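Local coordinates for protein probable thiosulfate sulfurtransferase (Thermus thermophilus, PDB 2EG4) that probably transfers sulfur from thiosulfate to cyanide, as rhodanese-family sulfurtransferases do, and carries a bound zinc ion, at residues T52-F55 with Q56-L60. Numbering follows the deposited sequence.
Sequences TELF and QTLGL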
ATOM      1  N   THR A  52       8.283   8.850  10.568  1.00 18.11           N
ATOM      2  CA  THR A  52       9.045   8.788  11.827  1.00 20.91           C
ATOM      3  C   THR A  52       8.149   9.148  13.006  1.00 21.65           C
ATOM      4  O   THR A  52       8.155   8.473  14.041  1.00 23.96           O
ATOM      5  CB  THR A  52      10.219   9.784  11.837  1.00 21.09           C
ATOM      6  OG1 THR A  52      11.239   9.320  10.958  1.00 20.61           O
ATOM      7  CG2 THR A  52      10.821   9.892  13.228  1.00 24.39           C
ATOM      8  N   GLU A  53       7.380  10.218  12.850  1.00 18.94           N
ATOM      9  CA  GLU A  53       6.506  10.688  13.918  1.00 19.89           C
ATOM     10  C   GLU A  53       5.460   9.635  14.251  1.00 21.50           C
ATOM     11  O   GLU A  53       5.162   9.383  15.419  1.00 22.13           O
ATOM     12  CB  GLU A  53       5.814  11.984  13.513  1.00 23.54           C
ATOM     13  CG  GLU A  53       4.749  12.443  14.480  1.00 26.48           C
ATOM     14  CD  GLU A  53       5.282  12.724  15.882  1.00 31.82           C
ATOM     15  OE1 GLU A  53       6.509  12.873  16.053  1.00 35.43           O
ATOM     16  OE2 GLU A  53       4.456  12.806  16.817  1.00 34.00           O
ATOM     17  N   LEU A  54       4.919   9.023  13.209  1.00 19.23           N
ATOM     18  CA  LEU A  54       3.906   7.985  13.374  1.00 20.26           C
ATOM     19  C   LEU A  54       4.484   6.763  14.070  1.00 21.75           C
ATOM     20  O   LEU A  54       3.876   6.217  15.000  1.00 22.02           O
ATOM     21  CB  LEU A  54       3.359   7.589  12.006  1.00 20.41           C
ATOM     22  CG  LEU A  54       2.295   6.483  11.992  1.00 21.76           C
ATOM     23  CD1 LEU A  54       0.997   6.956  12.629  1.00 21.65           C
ATOM     24  CD2 LEU A  54       2.041   6.092  10.544  1.00 21.36           C
ATOM     25  N   PHE A  55       5.649   6.324  13.610  1.00 20.14           N
ATOM     26  CA  PHE A  55       6.309   5.163  14.194  1.00 23.05           C
ATOM     27  C   PHE A  55       6.602   5.393  15.676  1.00 25.63           C
ATOM     28  O   PHE A  55       6.387   4.507  16.505  1.00 24.65           O
ATOM     29  CB  PHE A  55       7.621   4.872  13.474  1.00 23.24           C
ATOM     30  CG  PHE A  55       7.471   4.472  12.018  1.00 18.22           C
ATOM     31  CD1 PHE A  55       6.224   4.344  11.421  1.00 19.48           C
ATOM     32  CD2 PHE A  55       8.606   4.199  11.258  1.00 23.38           C
ATOM     33  CE1 PHE A  55       6.105   3.947  10.068  1.00 20.13           C
ATOM     34  CE2 PHE A  55       8.502   3.808   9.928  1.00 21.77           C
ATOM     35  CZ  PHE A  55       7.253   3.679   9.329  1.00 21.53           C
ATOM     36  N   GLN A  56       7.090   6.584  16.014  1.00 22.66           N
ATOM     37  CA  GLN A  56       7.402   6.881  17.411  1.00 26.34           C
ATOM     38  C   GLN A  56       6.156   6.979  18.281  1.00 23.66           C
ATOM     39  O   GLN A  56       6.117   6.438  19.390  1.00 28.02           O
ATOM     40  CB  GLN A  56       8.215   8.177  17.511  1.00 27.43           C
ATOM     41  CG  GLN A  56       9.510   8.113  16.731  1.00 30.61           C
ATOM     42  CD  GLN A  56      10.447   9.261  17.051  1.00 28.63           C
ATOM     43  OE1 GLN A  56      10.009  10.346  17.438  1.00 29.83           O
ATOM     44  NE2 GLN A  56      11.741   9.035  16.870  1.00 29.76           N
ATOM     45  N   THR A  57       5.131   7.650  17.781  1.00 22.25           N
ATOM     46  CA  THR A  57       3.897   7.823  18.534  1.00 24.25           C
ATOM     47  C   THR A  57       3.203   6.490  18.811  1.00 25.79           C
ATOM     48  O   THR A  57       2.632   6.309  19.888  1.00 23.52           O
ATOM     49  CB  THR A  57       2.923   8.779  17.806  1.00 25.22           C
ATOM     50  OG1 THR A  57       3.535  10.069  17.666  1.00 31.60           O
ATOM     51  CG2 THR A  57       1.655   8.960  18.614  1.00 29.08           C
ATOM     52  N   LEU A  58       3.257   5.565  17.848  1.00 24.21           N
ATOM     53  CA  LEU A  58       2.628   4.238  18.020  1.00 22.52           C
ATOM     54  C   LEU A  58       3.561   3.200  18.644  1.00 23.68           C
ATOM     55  O   LEU A  58       3.172   2.044  18.875  1.00 23.68           O
ATOM     56  CB  LEU A  58       2.129   3.702  16.675  1.00 20.02           C
ATOM     57  CG  LEU A  58       0.926   4.427  16.080  1.00 24.01           C
ATOM     58  CD1 LEU A  58       0.447   3.672  14.838  1.00 23.45           C
ATOM     59  CD2 LEU A  58      -0.190   4.516  17.087  1.00 31.17           C
ATOM     60  N   GLY A  59       4.793   3.607  18.922  1.00 23.16           N
ATOM     61  CA  GLY A  59       5.754   2.683  19.503  1.00 25.35           C
ATOM     62  C   GLY A  59       6.057   1.530  18.567  1.00 26.98           C
ATOM     63  O   GLY A  59       6.176   0.377  18.996  1.00 28.80           O
ATOM     64  N   LEU A  60       6.179   1.843  17.277  1.00 26.31           N
ATOM     65  CA  LEU A  60       6.465   0.850  16.260  1.00 25.05           C
ATOM     66  C   LEU A  60       7.953   0.581  16.147  1.00 29.93           C
ATOM     67  O   LEU A  60       8.787   1.461  16.408  1.00 30.75           O
ATOM     68  CB  LEU A  60       5.936   1.303  14.901  1.00 22.63           C
ATOM     69  CG  LEU A  60       4.450   1.601  14.759  1.00 21.49           C
ATOM     70  CD1 LEU A  60       4.123   1.872  13.290  1.00 23.29           C
ATOM     71  CD2 LEU A  60       3.657   0.399  15.263  1.00 24.27           C
TER
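Phe55 and Leu60 meet where helix 41-57 of the first Rhodanese-like domain ends in a Schellman motif. Gly59, whose positive phi of 63° suits a residue without a side chain, turns the chain so that Leu60 N donates to Phe55 O (2.8 Å) in the carbonyl plane. On this tightly packed side Leu60 CD1 approaches Phe55 CD1 obliquely at 3.7 Å, and the two apolar side chains, crossing at about a right angle, both rest on Leu82 of helix 73-84; Leu60 also packs against Val8 and Val10 of strand 8-11, which brings the helix end up to the parallel sheet. Gln56, its CG beside its own backbone N (chi1 -59°), runs extended alongside Thr52, with NE2 3.9 Å from Thr52 CG2; OE1 accepts from Arg110 NH2, while NE2 donates to Val113 O. Cut back to an alanine, Gln56 would probably leave Val113 O without this donor and Arg110 NH2 without this acceptor. The solvent side belongs to Glu53, whose OE1 forms a salt bridge with Arg110, and Thr57. Thr57 suits its exposed position because its hydroxyl can bond back to the helix: OG1 and N, each 2.9 Å from Glu53 O, reach that oxygen from opposite faces of the carbonyl plane.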